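Local atomic coordinates of glucosidase (Croceicoccus marinus, PDB entry 5Z3K), a protein that acts as a beta-glucosidase of glycoside hydrolase family 39, probably cleaving O-glycosidic bonds in its sugar substrates. Residues Ala7-Asn12 with Phe357-Gly362; Thr52-Tyr57 with Ile101-Leu106; Asp64-Pro69 with Asn116-Arg121; Glu174-Ala179 with Gln217-Asp222; His438-Tyr443 with Asp455-Arg460. All blocks are in the same frame, centred on the assembly; numbering follows the deposited sequence.

Overall arrangement
The chain combines a closed eight-stranded TIM barrel with a beta domain built on a nine-stranded mixed sheet. Interactions 2, 3 and 4 belong to the barrel; interactions 1 and 5 share the beta domain's sheet, their centres about 17 Å apart. Interactions 1, 2 and 4 are buried, and interactions 3 and 5 only partly. Chemistry follows place. Interaction 1 is purely apolar, interaction 2 rests on backbone bonds between barrel strands, and interaction 4 adds one hydroxyl bond to apolar packing. Interaction 3 joins two loops by polar side chains, and interaction 5 carries a salt bridge on an outermost strand. Interactions 3 and 4 touch through selenomethionine M175.

Interaction 1: Ala7-Asn12 with Phe357-Gly362; sequences AKLSVN and FAALAG
A7 and L9 meet F357 inside the curl of the nine-stranded mixed sheet of the beta domain. The two strands are not neighbours in this sheet, because strand 345-350 runs between them. They are nearly parallel, at 19°, and their axes come within 8.6 Å. No hydrogen bond crosses the gap. Only apolar side chains fill it.

F357 supplies most of the reach. Its CG is anti to the backbone N (chi1 -167°), and this carries the ring up to the other strand. CE2 of F357 lies 3.4 Å from CB of A7, which approaches the ring obliquely. CD1 of L9 comes to the ring edge, near its plane, at 4.0 Å from the same F357 CE2. The two methyls of L9 divide the work: CD1 takes the phenyl edge and CD2 faces CB of A359 at 4.4 Å. Y421 meets the F357 ring edge-to-face. I349 of strand 345-350 touches both V11 and A359, and L426 of strand 423-429 lies against L9 and V11.

At the far end the strands draw closer. There CG2 of V11, the branch anti to the carbonyl carbon, rests 4.0 Å from CB of A361.

Interaction 2: Thr52-Tyr57 with Ile101-Leu106; sequences TLVRSY and IGANIL
The TIM barrel wall is formed here by two adjacent parallel strands, L53-R55 and N104-L106. Helix 89-100 connects them in a beta-alpha-beta crossover. G102, with positive phi, ends that helix in a Schellman motif just before the second strand.

Four backbone bonds join the strands. N104 N donates to T52 O at 2.9 Å, and V54 N to N104 O at 2.9 Å. L106 N donates to V54 O at 2.8 Å, the straightest of the four at 167°. S56 N closes the row on L106 O at 2.9 Å. Beside the first bond, a water donates to T52 O and accepts from N104 ND2.

L53, R55, N104 and L106 share one face of the sheet. CD1 of L53 lies 3.8 Å from CB of N104 and also reaches L106. R55 is extended from CG to NE, and its CG passes 3.9 Å from CD2 of L106. That methyl also sits at the guanidinium edge, near its plane. V54 and I105 are on the other face, where both touch T98 of helix 89-100; V54 also meets W46.

The polar end of R55 forms salt bridges with E153 and D156. With its chain packed on L106 and its head held by these two carboxylates, R55 is fixed in direction on the face it shares with L53, N104 and L106.

Interaction 3: Asp64-Pro69 with Asn116-Arg121; sequences DTIDNP and NKQPAR. With GOL (glycerol), chain C.
N116 and T65 join two loops that follow barrel strands. The amide of N116 does most of the work. Its ND2 donates to OD1 of D64 at 2.8 Å, almost straight at 177°. The carboxylate oxygen lies in the amide plane, but the amide approaches from above the carboxylate plane. ND2 also donates to OG1 of T65 at 2.8 Å. CD1 of I66 packs 3.8 Å from CG of N116. On its other side, N116 OD1 accepts from Q118 N, which makes an Asx turn.

Q118 offers its backbone O to T65 OG1 at 2.7 Å. OG1 of T65 stands between its backbone N and carbonyl carbon (chi1 47°), where it can accept from N116 and donate to Q118. Next, P119 O lies 3.8 Å from CB of T65. A120 N is buried and has no hydrogen-bond partner. R121 N donates to O1 of a glycerol at 2.7 Å, and O1 donates to T65 O. This glycerol probably comes from the crystallisation liquor.

The loops lead on to helices 89-100 and 123-138. E112 N gives D64 OD1 another bond, and P119 rests on Q171 and M175 of helix 169-186.

Interaction 4: Glu174-Ala179 with Gln217-Asp222; sequences EMYAAA and QSVPLD
Y176 reaches out from helix 169-186 to the loop V219-L221. Its CB leaves the helix with CG anti to the backbone N (chi1 178°), which directs the ring across the loop. CD2 is the first ring atom to touch, 3.7 Å from CG1 of V219. CE2 comes closer to the same methyl, at 3.5 Å. The approach is oblique to the ring, and the valine runs back against the direction in which the tyrosine extends. V219 turns its other branch to the helix, with CG2 4.1 Å from CB of A177.

The loop joins helix 208-216 to strand 223-229 of the TIM barrel. S218, with positive phi, closes that helix in a Schellman motif. F210 of the same helix meets the Y176 ring edge-to-face.

Farther out, CZ of Y176 lies 4.1 Å from CD1 of L221, whose side chain crosses at about a right angle. That methyl, L221 CD1, is nearer still to OH of Y176, at 3.5 Å. At the tip, OH donates to O of P220 at 2.8 Å, in the carbonyl plane and on a lone pair.

Interaction 5: His438-Tyr443 with Asp455-Arg460; sequences HRVVRY and DSHEGR
H438 and G459 lie in a beta hairpin of strands 438-446 and 452-459, whose second strand is an outermost one of the nine-stranded sheet. The backbone is its tight part. H438 N donates to G459 O at 2.8 Å, and G459 N donates back to H438 O. V440 and H457 form the next hydrogen-bonded pair, with V440 N to H457 O at 2.9 Å. H438 is buried. Its chi1 of 55° folds the ring over its partner strand, and G459 O stands over the centre of one ring face. L431 and W433 also touch H438.

The outer side is looser. H457 is exposed and lies beside V440, its CE1 3.7 Å from CG2 of V440. A water meets both imidazole edges in plane, 3.2 Å from H438 NE2 and 2.9 Å from H457 NE2. On the other face, R439 NH2 makes a long bond of 3.3 Å to S456 OG.

R442 is bent at chi3 (84°) and presents NE and NH2 together to the carboxylate of D455. NE bonds OD1 at 3.0 Å and NH2 bonds OD2 at 2.8 Å. NH1 of R442 also forms a salt bridge with E476. Two acids therefore share one guanidinium, which would fix its rotation and probably offset its charge at this partly exposed edge.

Interaction 1: Ala7-Asn12 with Phe357-Gly362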
# COMPACT_ATOMS: atom_id res chain seq x y z
N ALA A 7 25.01 -13.67 8.09
CA ALA A 7 25.11 -12.38 7.44
C ALA A 7 25.76 -11.36 8.36
O ALA A 7 25.56 -11.38 9.58
CB ALA A 7 23.74 -11.90 6.99
N LYS A 8 26.54 -10.45 7.78
CA LYS A 8 27.28 -9.45 8.54
C LYS A 8 26.77 -8.06 8.17
O LYS A 8 26.96 -7.60 7.04
CB LYS A 8 28.78 -9.58 8.27
CG LYS A 8 29.39 -10.78 9.00
CD LYS A 8 30.72 -11.16 8.41
CE LYS A 8 31.34 -12.36 9.12
NZ LYS A 8 32.65 -12.71 8.51
N LEU A 9 26.14 -7.38 9.14
CA LEU A 9 25.51 -6.09 8.91
C LEU A 9 26.18 -5.02 9.75
O LEU A 9 26.61 -5.28 10.87
CB LEU A 9 24.01 -6.13 9.24
CG LEU A 9 23.20 -7.13 8.44
CD1 LEU A 9 21.82 -7.35 9.06
CD2 LEU A 9 23.09 -6.62 7.02
N SER A 10 26.27 -3.82 9.20
CA SER A 10 26.78 -2.69 9.96
C SER A 10 25.94 -1.46 9.68
O SER A 10 25.55 -1.21 8.53
CB SER A 10 28.25 -2.40 9.62
OG SER A 10 28.45 -2.42 8.23
N VAL A 11 25.68 -0.69 10.73
CA VAL A 11 24.88 0.53 10.68
C VAL A 11 25.67 1.66 11.33
O VAL A 11 26.26 1.47 12.40
CB VAL A 11 23.53 0.34 11.41
CG1 VAL A 11 22.86 1.69 11.68
CG2 VAL A 11 22.63 -0.58 10.61
N ASN A 12 25.69 2.82 10.68
CA ASN A 12 26.17 4.05 11.29
C ASN A 12 24.95 4.82 11.77
O ASN A 12 24.22 5.39 10.96
CB ASN A 12 27.00 4.89 10.32
CG ASN A 12 27.71 6.06 11.01
OD1 ASN A 12 27.20 6.61 11.99
ND2 ASN A 12 28.88 6.44 10.49
N PHE A 357 17.56 -11.22 1.47
CA PHE A 357 18.03 -10.84 2.81
C PHE A 357 18.10 -9.32 2.84
O PHE A 357 19.15 -8.71 2.61
CB PHE A 357 19.36 -11.49 3.18
CG PHE A 357 19.69 -11.36 4.64
CD1 PHE A 357 19.11 -12.21 5.58
CD2 PHE A 357 20.54 -10.36 5.10
CE1 PHE A 357 19.39 -12.09 6.93
CE2 PHE A 357 20.82 -10.23 6.45
CZ PHE A 357 20.25 -11.09 7.37
N ALA A 358 16.96 -8.70 3.14
CA ALA A 358 16.78 -7.26 2.99
C ALA A 358 16.86 -6.58 4.35
O ALA A 358 16.33 -7.09 5.33
CB ALA A 358 15.43 -6.96 2.35
N ALA A 359 17.52 -5.43 4.40
CA ALA A 359 17.69 -4.72 5.65
C ALA A 359 17.56 -3.22 5.41
O ALA A 359 17.90 -2.71 4.34
CB ALA A 359 19.05 -5.06 6.30
N LEU A 360 17.07 -2.53 6.44
CA LEU A 360 16.72 -1.12 6.35
C LEU A 360 16.87 -0.52 7.74
O LEU A 360 16.48 -1.14 8.74
CB LEU A 360 15.28 -0.95 5.84
CG LEU A 360 14.69 0.46 5.72
CD1 LEU A 360 15.43 1.29 4.67
CD2 LEU A 360 13.20 0.40 5.38
N ALA A 361 17.43 0.69 7.81
CA ALA A 361 17.68 1.31 9.11
C ALA A 361 17.27 2.77 9.10
O ALA A 361 17.42 3.47 8.09
CB ALA A 361 19.16 1.19 9.51
N GLY A 362 16.79 3.25 10.24
CA GLY A 362 16.37 4.64 10.34
C GLY A 362 16.29 5.07 11.79
O GLY A 362 16.35 4.26 12.71

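Interaction 2: Thr52-Tyr57 with Ile101-Leu106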
# COMPACT_ATOMS: atom_id res chain seq x y z
N THR A 52 0.19 5.41 7.23
CA THR A 52 0.18 6.82 6.86
C THR A 52 -0.78 7.17 5.73
O THR A 52 -1.00 8.36 5.47
CB THR A 52 1.60 7.28 6.46
OG1 THR A 52 2.15 6.36 5.51
CG2 THR A 52 2.51 7.38 7.67
N LEU A 53 -1.35 6.18 5.05
CA LEU A 53 -2.22 6.43 3.91
C LEU A 53 -3.17 5.26 3.80
O LEU A 53 -2.76 4.11 3.97
CB LEU A 53 -1.41 6.59 2.62
CG LEU A 53 -2.17 6.99 1.34
CD1 LEU A 53 -2.94 8.30 1.53
CD2 LEU A 53 -1.20 7.12 0.17
N VAL A 54 -4.46 5.55 3.58
CA VAL A 54 -5.47 4.51 3.48
C VAL A 54 -6.27 4.71 2.20
O VAL A 54 -6.88 5.77 2.00
CB VAL A 54 -6.40 4.49 4.70
CG1 VAL A 54 -7.48 3.43 4.51
CG2 VAL A 54 -5.60 4.22 5.98
N ARG A 55 -6.28 3.68 1.35
CA ARG A 55 -7.14 3.66 0.17
C ARG A 55 -8.55 3.23 0.59
O ARG A 55 -8.71 2.28 1.36
CB ARG A 55 -6.58 2.69 -0.87
CG ARG A 55 -7.30 2.67 -2.22
CD ARG A 55 -6.46 1.92 -3.27
NE ARG A 55 -6.98 2.12 -4.63
CZ ARG A 55 -7.78 1.26 -5.27
NH1 ARG A 55 -8.16 0.12 -4.68
NH2 ARG A 55 -8.22 1.54 -6.49
N SER A 56 -9.57 3.94 0.09
CA SER A 56 -10.93 3.76 0.58
C SER A 56 -11.71 2.71 -0.19
O SER A 56 -12.86 2.43 0.17
CB SER A 56 -11.68 5.10 0.50
OG SER A 56 -11.89 5.48 -0.86
N TYR A 57 -11.12 2.12 -1.24
CA TYR A 57 -11.89 1.31 -2.18
C TYR A 57 -12.58 0.13 -1.50
O TYR A 57 -13.72 -0.21 -1.84
CB TYR A 57 -10.96 0.83 -3.30
CG TYR A 57 -11.64 -0.02 -4.35
CD1 TYR A 57 -12.40 0.57 -5.35
CD2 TYR A 57 -11.51 -1.40 -4.34
CE1 TYR A 57 -13.04 -0.21 -6.32
CE2 TYR A 57 -12.13 -2.19 -5.31
CZ TYR A 57 -12.90 -1.58 -6.29
OH TYR A 57 -13.53 -2.36 -7.24
N ILE A 101 -5.87 8.21 13.65
CA ILE A 101 -4.53 7.63 13.77
C ILE A 101 -3.50 8.39 12.95
O ILE A 101 -2.36 7.94 12.82
CB ILE A 101 -4.53 6.13 13.40
CG1 ILE A 101 -4.82 5.94 11.90
CG2 ILE A 101 -5.52 5.35 14.28
CD1 ILE A 101 -4.43 4.58 11.39
N GLY A 102 -3.87 9.55 12.41
CA GLY A 102 -2.91 10.41 11.74
C GLY A 102 -2.63 10.05 10.30
O GLY A 102 -1.66 10.54 9.72
N ALA A 103 -3.47 9.22 9.69
CA ALA A 103 -3.24 8.80 8.32
C ALA A 103 -4.00 9.69 7.33
O ALA A 103 -5.09 10.21 7.62
CB ALA A 103 -3.63 7.34 8.13
N ASN A 104 -3.41 9.86 6.15
CA ASN A 104 -4.11 10.51 5.05
C ASN A 104 -4.98 9.50 4.30
O ASN A 104 -4.92 8.29 4.54
CB ASN A 104 -3.10 11.16 4.10
CG ASN A 104 -2.58 12.48 4.63
OD1 ASN A 104 -3.12 13.54 4.33
ND2 ASN A 104 -1.55 12.41 5.44
N ILE A 105 -5.79 10.00 3.38
CA ILE A 105 -6.77 9.16 2.70
C ILE A 105 -6.58 9.27 1.19
O ILE A 105 -6.37 10.38 0.66
CB ILE A 105 -8.21 9.51 3.12
CG1 ILE A 105 -8.38 9.19 4.61
CG2 ILE A 105 -9.22 8.71 2.32
CD1 ILE A 105 -9.63 9.77 5.25
N LEU A 106 -6.59 8.13 0.52
CA LEU A 106 -6.67 8.03 -0.94
C LEU A 106 -8.10 7.57 -1.23
O LEU A 106 -8.45 6.41 -0.99
CB LEU A 106 -5.64 7.05 -1.48
CG LEU A 106 -5.74 6.66 -2.95
CD1 LEU A 106 -5.41 7.89 -3.77
CD2 LEU A 106 -4.78 5.52 -3.26
O HOH W 1 0.46 10.69 5.10

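Interaction 3: Asp64-Pro69 with Asn116-Arg121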
# COMPACT_ATOMS: atom_id res chain seq x y z
N ASP A 64 -21.91 4.76 -6.77
CA ASP A 64 -22.48 3.88 -7.78
C ASP A 64 -23.16 4.70 -8.87
O ASP A 64 -23.65 5.81 -8.63
CB ASP A 64 -23.46 2.89 -7.15
CG ASP A 64 -23.57 1.58 -7.94
OD1 ASP A 64 -22.76 1.37 -8.87
OD2 ASP A 64 -24.45 0.75 -7.64
N THR A 65 -23.14 4.17 -10.09
CA THR A 65 -23.65 4.88 -11.25
C THR A 65 -25.09 4.51 -11.57
O THR A 65 -25.65 5.03 -12.54
CB THR A 65 -22.76 4.62 -12.47
OG1 THR A 65 -22.49 3.22 -12.58
CG2 THR A 65 -21.44 5.37 -12.33
N ILE A 66 -25.70 3.62 -10.80
CA ILE A 66 -27.13 3.43 -10.79
C ILE A 66 -27.60 3.64 -9.35
O ILE A 66 -26.80 3.79 -8.43
CB ILE A 66 -27.54 2.04 -11.31
CG1 ILE A 66 -26.94 0.95 -10.41
CG2 ILE A 66 -27.11 1.86 -12.77
CD1 ILE A 66 -27.18 -0.46 -10.90
N ASP A 67 -28.92 3.64 -9.16
CA ASP A 67 -29.46 3.76 -7.82
C ASP A 67 -29.09 2.53 -7.00
O ASP A 67 -29.15 1.40 -7.49
CB ASP A 67 -30.99 3.92 -7.85
CG ASP A 67 -31.44 5.27 -8.41
OD1 ASP A 67 -30.59 6.04 -8.92
OD2 ASP A 67 -32.65 5.57 -8.34
N ASN A 68 -28.72 2.76 -5.74
CA ASN A 68 -28.20 1.73 -4.84
C ASN A 68 -28.20 2.31 -3.43
O ASN A 68 -27.62 3.38 -3.20
CB ASN A 68 -26.79 1.31 -5.28
CG ASN A 68 -26.16 0.24 -4.40
OD1 ASN A 68 -26.67 -0.08 -3.32
ND2 ASN A 68 -25.03 -0.29 -4.84
N PRO A 69 -28.87 1.66 -2.47
CA PRO A 69 -28.95 2.24 -1.12
C PRO A 69 -27.61 2.51 -0.46
O PRO A 69 -27.48 3.50 0.28
CB PRO A 69 -29.75 1.19 -0.33
CG PRO A 69 -30.62 0.56 -1.36
CD PRO A 69 -29.79 0.52 -2.64
N ASN A 116 -22.16 -3.58 -10.25
CA ASN A 116 -22.42 -2.65 -11.33
C ASN A 116 -21.13 -1.97 -11.76
O ASN A 116 -20.43 -1.38 -10.93
CB ASN A 116 -23.43 -1.57 -10.92
CG ASN A 116 -23.53 -0.48 -11.96
OD1 ASN A 116 -23.77 -0.77 -13.12
ND2 ASN A 116 -23.30 0.76 -11.56
N LYS A 117 -20.84 -2.02 -13.07
CA LYS A 117 -19.68 -1.31 -13.61
C LYS A 117 -20.05 -0.37 -14.74
O LYS A 117 -19.18 0.03 -15.53
CB LYS A 117 -18.59 -2.29 -14.07
CG LYS A 117 -19.06 -3.40 -14.96
CD LYS A 117 -19.30 -4.66 -14.14
CE LYS A 117 -19.42 -5.88 -15.03
NZ LYS A 117 -19.87 -7.04 -14.19
N GLN A 118 -21.32 0.04 -14.82
CA GLN A 118 -21.74 0.88 -15.93
C GLN A 118 -21.14 2.28 -15.80
O GLN A 118 -20.90 2.76 -14.69
CB GLN A 118 -23.27 0.98 -15.97
CG GLN A 118 -23.97 -0.33 -16.25
CD GLN A 118 -25.48 -0.19 -16.21
OE1 GLN A 118 -26.02 0.87 -16.55
NE2 GLN A 118 -26.16 -1.24 -15.79
N PRO A 119 -20.89 2.96 -16.92
CA PRO A 119 -20.47 4.36 -16.85
C PRO A 119 -21.60 5.27 -16.40
O PRO A 119 -22.76 4.86 -16.28
CB PRO A 119 -20.04 4.67 -18.29
CG PRO A 119 -20.89 3.73 -19.13
CD PRO A 119 -21.07 2.49 -18.31
N ALA A 120 -21.26 6.53 -16.14
CA ALA A 120 -22.25 7.51 -15.74
C ALA A 120 -23.23 7.80 -16.88
O ALA A 120 -22.82 7.97 -18.04
CB ALA A 120 -21.57 8.81 -15.31
N ARG A 121 -24.52 7.86 -16.54
CA ARG A 121 -25.60 8.22 -17.45
C ARG A 121 -25.65 9.72 -17.72
O ARG A 121 -25.94 10.14 -18.84
CB ARG A 121 -26.94 7.79 -16.84
CG ARG A 121 -27.63 6.61 -17.49
CD ARG A 121 -29.15 6.76 -17.32
NE ARG A 121 -29.56 6.86 -15.91
CZ ARG A 121 -30.06 7.97 -15.35
NH1 ARG A 121 -30.19 9.06 -16.07
NH2 ARG A 121 -30.41 7.98 -14.07
C1 GOL C . -24.84 8.09 -12.87
O1 GOL C . -25.18 7.31 -13.99
C2 GOL C . -25.25 9.55 -13.19
O2 GOL C . -24.58 10.06 -14.30
C3 GOL C . -26.80 9.50 -13.42
O3 GOL C . -27.32 10.72 -12.96

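Interaction 4: Glu174-Ala179 with Gln217-Asp222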
# COMPACT_ATOMS: atom_id res chain seq x y z
N GLU A 174 -13.81 10.73 -20.12
CA GLU A 174 -14.62 11.91 -19.83
C GLU A 174 -15.01 11.94 -18.36
O GLU A 174 -15.07 13.01 -17.74
CB GLU A 174 -15.85 11.94 -20.74
CG GLU A 174 -15.52 12.21 -22.20
CD GLU A 174 -14.89 13.58 -22.42
OE1 GLU A 174 -13.81 13.65 -23.07
OE2 GLU A 174 -15.47 14.59 -21.96
N MSE A 175 -15.25 10.77 -17.78
CA MSE A 175 -15.53 10.65 -16.36
C MSE A 175 -14.32 11.08 -15.53
O MSE A 175 -14.46 11.76 -14.51
CB MSE A 175 -15.94 9.23 -16.01
CG MSE A 175 -17.36 8.89 -16.40
SE MSE A 175 -17.80 7.04 -16.06
CE MSE A 175 -17.97 7.08 -14.09
N TYR A 176 -13.12 10.67 -15.97
CA TYR A 176 -11.92 11.12 -15.28
C TYR A 176 -11.81 12.64 -15.32
O TYR A 176 -11.53 13.28 -14.30
CB TYR A 176 -10.66 10.50 -15.90
CG TYR A 176 -9.44 11.03 -15.19
CD1 TYR A 176 -9.15 10.61 -13.89
CD2 TYR A 176 -8.61 11.98 -15.77
CE1 TYR A 176 -8.06 11.11 -13.20
CE2 TYR A 176 -7.52 12.48 -15.09
CZ TYR A 176 -7.25 12.04 -13.80
OH TYR A 176 -6.18 12.52 -13.10
N ALA A 177 -12.03 13.24 -16.49
CA ALA A 177 -11.90 14.69 -16.60
C ALA A 177 -12.92 15.40 -15.73
O ALA A 177 -12.61 16.43 -15.12
CB ALA A 177 -12.03 15.13 -18.06
N ALA A 178 -14.14 14.87 -15.66
CA ALA A 178 -15.16 15.47 -14.79
C ALA A 178 -14.72 15.41 -13.33
O ALA A 178 -14.86 16.40 -12.60
CB ALA A 178 -16.50 14.75 -14.98
N ALA A 179 -14.20 14.27 -12.90
CA ALA A 179 -13.73 14.14 -11.52
C ALA A 179 -12.56 15.07 -11.24
O ALA A 179 -12.52 15.73 -10.20
CB ALA A 179 -13.36 12.68 -11.23
N GLN A 217 -5.88 16.58 -23.83
CA GLN A 217 -6.95 17.42 -23.31
C GLN A 217 -6.51 18.24 -22.10
O GLN A 217 -7.36 18.88 -21.47
CB GLN A 217 -8.17 16.58 -22.96
CG GLN A 217 -8.66 15.70 -24.10
CD GLN A 217 -8.82 16.47 -25.41
OE1 GLN A 217 -9.27 17.62 -25.41
NE2 GLN A 217 -8.45 15.84 -26.52
N SER A 218 -5.22 18.24 -21.76
CA SER A 218 -4.68 19.05 -20.67
C SER A 218 -5.46 18.83 -19.36
O SER A 218 -5.86 19.78 -18.68
CB SER A 218 -4.66 20.53 -21.05
OG SER A 218 -3.92 20.71 -22.25
N VAL A 219 -5.67 17.57 -19.01
CA VAL A 219 -6.37 17.18 -17.79
C VAL A 219 -5.35 16.97 -16.67
O VAL A 219 -4.30 16.35 -16.91
CB VAL A 219 -7.22 15.92 -18.02
CG1 VAL A 219 -8.00 15.54 -16.75
CG2 VAL A 219 -8.18 16.12 -19.21
N PRO A 220 -5.58 17.47 -15.46
CA PRO A 220 -4.62 17.25 -14.37
C PRO A 220 -4.43 15.77 -14.09
O PRO A 220 -5.39 14.99 -14.11
CB PRO A 220 -5.24 17.96 -13.17
CG PRO A 220 -6.25 18.90 -13.75
CD PRO A 220 -6.74 18.27 -15.02
N LEU A 221 -3.19 15.37 -13.82
CA LEU A 221 -2.83 14.00 -13.46
C LEU A 221 -1.70 14.11 -12.44
O LEU A 221 -0.52 14.11 -12.81
CB LEU A 221 -2.43 13.16 -14.67
CG LEU A 221 -2.10 11.68 -14.44
CD1 LEU A 221 -3.37 10.83 -14.32
CD2 LEU A 221 -1.17 11.15 -15.54
N ASP A 222 -2.06 14.24 -11.17
CA ASP A 222 -1.06 14.38 -10.12
C ASP A 222 -0.36 13.05 -9.84
O ASP A 222 0.81 13.04 -9.43
CB ASP A 222 -1.71 14.95 -8.86
CG ASP A 222 -2.29 16.34 -9.09
OD1 ASP A 222 -1.54 17.22 -9.55
OD2 ASP A 222 -3.48 16.56 -8.83

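Interaction 5: His438-Tyr443 with Asp455-Arg460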
# COMPACT_ATOMS: atom_id res chain seq x y z
N HIS A 438 21.76 2.75 27.15
CA HIS A 438 20.83 2.52 26.05
C HIS A 438 20.08 1.22 26.29
O HIS A 438 20.49 0.39 27.10
CB HIS A 438 21.54 2.49 24.70
CG HIS A 438 22.65 1.49 24.61
ND1 HIS A 438 23.96 1.86 24.38
CD2 HIS A 438 22.65 0.14 24.69
CE1 HIS A 438 24.72 0.78 24.34
NE2 HIS A 438 23.95 -0.28 24.53
N ARG A 439 18.96 1.06 25.58
CA ARG A 439 18.17 -0.17 25.61
C ARG A 439 18.13 -0.78 24.22
O ARG A 439 17.94 -0.07 23.23
CB ARG A 439 16.74 0.10 26.10
CG ARG A 439 15.99 -1.17 26.46
CD ARG A 439 14.58 -0.93 27.01
NE ARG A 439 13.94 -2.21 27.32
CZ ARG A 439 12.63 -2.42 27.36
NH1 ARG A 439 11.79 -1.43 27.12
NH2 ARG A 439 12.16 -3.63 27.65
N VAL A 440 18.31 -2.10 24.16
CA VAL A 440 18.21 -2.88 22.93
C VAL A 440 17.01 -3.82 23.07
O VAL A 440 17.00 -4.68 23.96
CB VAL A 440 19.48 -3.69 22.65
CG1 VAL A 440 19.40 -4.37 21.30
CG2 VAL A 440 20.73 -2.81 22.78
N VAL A 441 16.02 -3.66 22.20
CA VAL A 441 14.84 -4.52 22.18
C VAL A 441 14.75 -5.18 20.81
O VAL A 441 15.10 -4.59 19.78
CB VAL A 441 13.56 -3.71 22.49
CG1 VAL A 441 12.35 -4.60 22.46
CG2 VAL A 441 13.68 -3.04 23.85
N ARG A 442 14.26 -6.42 20.79
CA ARG A 442 14.13 -7.18 19.55
C ARG A 442 12.71 -7.73 19.42
O ARG A 442 12.19 -8.33 20.37
CB ARG A 442 15.15 -8.32 19.52
CG ARG A 442 14.87 -9.43 18.53
CD ARG A 442 16.04 -10.44 18.50
NE ARG A 442 15.96 -11.46 19.55
CZ ARG A 442 15.54 -12.71 19.37
NH1 ARG A 442 15.13 -13.12 18.18
NH2 ARG A 442 15.53 -13.56 20.40
N TYR A 443 12.09 -7.53 18.25
CA TYR A 443 10.77 -8.06 17.90
C TYR A 443 10.89 -9.00 16.71
O TYR A 443 11.69 -8.77 15.80
CB TYR A 443 9.77 -6.94 17.55
CG TYR A 443 9.69 -5.82 18.55
CD1 TYR A 443 10.62 -4.79 18.54
CD2 TYR A 443 8.67 -5.77 19.49
CE1 TYR A 443 10.56 -3.75 19.46
CE2 TYR A 443 8.60 -4.74 20.41
CZ TYR A 443 9.54 -3.74 20.39
OH TYR A 443 9.48 -2.71 21.29
N ASP A 455 13.25 -10.29 23.40
CA ASP A 455 14.18 -10.06 24.49
C ASP A 455 14.59 -8.60 24.48
O ASP A 455 14.24 -7.84 23.58
CB ASP A 455 15.42 -10.97 24.40
CG ASP A 455 15.96 -11.10 22.99
OD1 ASP A 455 15.86 -10.12 22.23
OD2 ASP A 455 16.49 -12.18 22.65
N SER A 456 15.36 -8.23 25.50
CA SER A 456 15.82 -6.86 25.67
C SER A 456 16.87 -6.84 26.77
O SER A 456 16.89 -7.69 27.66
CB SER A 456 14.67 -5.91 26.03
OG SER A 456 14.28 -6.11 27.36
N HIS A 457 17.72 -5.83 26.70
CA HIS A 457 18.72 -5.58 27.73
C HIS A 457 19.12 -4.12 27.66
O HIS A 457 18.80 -3.40 26.70
CB HIS A 457 19.93 -6.50 27.58
CG HIS A 457 20.91 -6.05 26.54
ND1 HIS A 457 20.85 -6.47 25.23
CD2 HIS A 457 21.96 -5.19 26.61
CE1 HIS A 457 21.83 -5.90 24.54
NE2 HIS A 457 22.52 -5.13 25.36
N GLU A 458 19.81 -3.68 28.70
CA GLU A 458 20.36 -2.34 28.75
C GLU A 458 21.88 -2.42 28.84
O GLU A 458 22.44 -3.36 29.41
CB GLU A 458 19.79 -1.54 29.93
CG GLU A 458 18.26 -1.47 29.94
CD GLU A 458 17.73 -0.28 30.73
OE1 GLU A 458 18.52 0.37 31.44
OE2 GLU A 458 16.52 0.01 30.61
N GLY A 459 22.53 -1.44 28.24
CA GLY A 459 23.97 -1.42 28.21
C GLY A 459 24.45 0.01 28.05
O GLY A 459 23.66 0.96 28.08
N ARG A 460 25.76 0.15 27.89
CA ARG A 460 26.39 1.44 27.72
C ARG A 460 27.34 1.38 26.53
O ARG A 460 27.60 0.32 25.97
CB ARG A 460 27.16 1.87 28.99
CG ARG A 460 26.28 2.10 30.22
CD ARG A 460 27.10 2.67 31.39
NE ARG A 460 27.15 4.13 31.38
CZ ARG A 460 28.09 4.85 30.77
NH1 ARG A 460 29.07 4.24 30.11
NH2 ARG A 460 28.05 6.18 30.82
O HOH W 2 24.72 -3.35 24.61
O HOH W 3 16.02 -4.13 29.27
O HOH W 4 18.16 -7.76 22.98